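PDB 6H1U: probable glutamine-binding lipoprotein GlnH (GLNBP) from Mycobacterium tuberculosis, which probably serves as the extracellular solute-binding component of an amino-acid transport system, here holding aspartic acid in the ligand pocket. Local coordinates for residues L53-D58 with I117-M122. Numbering follows the deposited sequence.
With ASP (aspartic acid), chain B.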
loop_
_atom_site.group_PDB
_atom_site.type_symbol
_atom_site.label_atom_id
_atom_site.label_comp_id
_atom_site.label_asym_id
_atom_site.label_seq_id
_atom_site.Cartn_x
_atom_site.Cartn_y
_atom_site.Cartn_z
ATOM N N LEU A 53 11.268 -12.487 11.105
ATOM C CA LEU A 53 10.347 -12.333 9.989
ATOM C C LEU A 53 10.951 -11.363 8.983
ATOM O O LEU A 53 11.336 -10.253 9.353
ATOM C CB LEU A 53 9.007 -11.802 10.498
ATOM C CG LEU A 53 7.896 -11.559 9.483
ATOM C CD1 LEU A 53 7.338 -12.893 8.980
ATOM C CD2 LEU A 53 6.828 -10.717 10.134
ATOM N N ILE A 54 11.035 -11.773 7.719
ATOM C CA ILE A 54 11.602 -10.927 6.666
ATOM C C ILE A 54 10.451 -10.244 5.942
ATOM O O ILE A 54 9.577 -10.906 5.369
ATOM C CB ILE A 54 12.481 -11.735 5.700
ATOM C CG1 ILE A 54 13.668 -12.328 6.465
ATOM C CG2 ILE A 54 12.968 -10.843 4.554
ATOM C CD1 ILE A 54 14.383 -13.437 5.725
ATOM N N VAL A 55 10.454 -8.915 5.961
ATOM C CA VAL A 55 9.313 -8.102 5.554
ATOM C C VAL A 55 9.755 -7.207 4.408
ATOM O O VAL A 55 10.741 -6.478 4.542
ATOM C CB VAL A 55 8.800 -7.245 6.726
ATOM C CG1 VAL A 55 7.673 -6.314 6.268
ATOM C CG2 VAL A 55 8.342 -8.157 7.886
ATOM N N GLY A 56 9.009 -7.232 3.305
ATOM C CA GLY A 56 9.286 -6.350 2.182
ATOM C C GLY A 56 8.504 -5.055 2.305
ATOM O O GLY A 56 7.287 -5.071 2.499
ATOM N N LEU A 57 9.213 -3.938 2.194
ATOM C CA LEU A 57 8.639 -2.589 2.212
ATOM C C LEU A 57 9.763 -1.640 1.786
ATOM O O LEU A 57 10.804 -2.088 1.305
ATOM C CB LEU A 57 8.055 -2.241 3.585
ATOM C CG LEU A 57 8.827 -2.627 4.854
ATOM C CD1 LEU A 57 10.151 -1.859 5.005
ATOM C CD2 LEU A 57 7.939 -2.401 6.084
ATOM N N ASP A 58 9.576 -0.330 1.962
ATOM C CA ASP A 58 10.699 0.600 1.777
ATOM C C ASP A 58 10.756 1.555 2.970
ATOM O O ASP A 58 9.988 1.422 3.922
ATOM C CB ASP A 58 10.620 1.333 0.422
ATOM C CG ASP A 58 9.468 2.332 0.322
ATOM O OD1 ASP A 58 8.881 2.739 1.344
ATOM O OD2 ASP A 58 9.161 2.733 -0.819
ATOM N N ILE A 117 6.646 -11.849 3.939
ATOM C CA ILE A 117 5.448 -11.060 3.683
ATOM C C ILE A 117 5.868 -9.723 3.098
ATOM O O ILE A 117 6.968 -9.229 3.363
ATOM C CB ILE A 117 4.601 -10.825 4.957
ATOM C CG1 ILE A 117 5.369 -9.981 5.984
ATOM C CG2 ILE A 117 4.131 -12.155 5.568
ATOM C CD1 ILE A 117 4.568 -9.747 7.268
ATOM N N VAL A 118 4.969 -9.138 2.305
ATOM C CA VAL A 118 5.055 -7.738 1.893
ATOM C C VAL A 118 3.983 -6.967 2.656
ATOM O O VAL A 118 2.795 -7.311 2.595
ATOM C CB VAL A 118 4.878 -7.582 0.373
ATOM C CG1 VAL A 118 4.708 -6.094 -0.013
ATOM C CG2 VAL A 118 6.064 -8.191 -0.359
ATOM N N VAL A 119 4.394 -5.934 3.384
ATOM C CA VAL A 119 3.458 -4.997 4.009
ATOM C C VAL A 119 3.848 -3.634 3.454
ATOM O O VAL A 119 4.691 -2.928 4.016
ATOM C CB VAL A 119 3.500 -5.026 5.535
ATOM C CG1 VAL A 119 2.274 -4.309 6.099
ATOM C CG2 VAL A 119 3.522 -6.501 6.049
ATOM N N LYS A 120 3.275 -3.296 2.294
ATOM C CA LYS A 120 3.671 -2.085 1.567
ATOM C C LYS A 120 2.459 -1.648 0.739
ATOM O O LYS A 120 2.422 -1.849 -0.476
ATOM C CB LYS A 120 4.903 -2.310 0.690
ATOM C CG LYS A 120 5.537 -0.998 0.239
ATOM C CD LYS A 120 6.608 -1.212 -0.812
ATOM C CE LYS A 120 7.317 0.091 -1.113
ATOM N NZ LYS A 120 6.378 1.244 -1.206
ATOM N N THR A 121 1.477 -1.055 1.438
ATOM C CA THR A 121 0.233 -0.507 0.889
ATOM C C THR A 121 -0.276 -1.315 -0.302
ATOM O O THR A 121 -0.612 -0.748 -1.340
ATOM C CB THR A 121 0.410 0.981 0.496
ATOM O OG1 THR A 121 1.446 1.136 -0.492
ATOM C CG2 THR A 121 0.781 1.823 1.710
ATOM N N MET A 122 -0.362 -2.639 -0.170
ATOM C CA MET A 122 -0.498 -3.490 -1.349
ATOM C C MET A 122 -1.973 -3.799 -1.605
ATOM O O MET A 122 -2.574 -4.644 -0.938
ATOM C CB MET A 122 0.339 -4.755 -1.187
ATOM C CG MET A 122 0.531 -5.493 -2.495
ATOM S SD MET A 122 1.678 -6.866 -2.291
ATOM C CE MET A 122 1.769 -7.469 -3.976
HETATM N N ASP B . -2.034 0.678 -3.144
HETATM C CA ASP B . -1.641 0.914 -4.528
HETATM C C ASP B . -1.022 -0.342 -5.127
HETATM O O ASP B . -0.419 -0.288 -6.203
HETATM C CB ASP B . -0.654 2.100 -4.621
HETATM C CG ASP B . 0.696 1.789 -4.001
HETATM O OD1 ASP B . 1.646 2.571 -4.221
HETATM O OD2 ASP B . 0.817 0.780 -3.280
HETATM O OXT ASP B . -1.133 -1.413 -4.512
#
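The carbonyl oxygen of I117 takes the amide of G56, with I117 O 2.9 Å from G56 N in the plane of the carbonyl and nearly straight at the hydrogen (170°), while the CA-H of V55 also leans on this oxygen. This is parallel pairing of strands 53-57 and 117-118 inside a periplasmic-binding-protein type lobe, where strand 96-100 flanks 53-57 on its other edge. One step on, G56 O receives V119 N at 3.1 Å; behind them, I117 N reaches I54 O only weakly. On one face, V55 CG2 runs alongside I117 CG1 at 4.0 Å. I117 swings CG1 between its backbone N and carbonyl carbon (chi1 64°), and CD1 then meets L53 CD2 at 3.8 Å, the two side chains crossing near a right angle; helix 77-90 packs on L53 and V55. Beyond the ladder, 117-122 turns into the ligand pocket: T121 O accepts the amino N of the bound aspartic acid at 2.7 Å, and T121 OG1 donates to the ligand's OD2. R106 NH1 hydrogen-bonds K120 O and also the ligand. K120 stretches its methylenes over the backbone of L57 before bending at the last torsion (chi4 -42°). D58 OD1 is held by S61 and G60, and D58 OD2 forms a salt bridge with K120 NZ at 3.2 Å, though the hydrogen bond within it is weak.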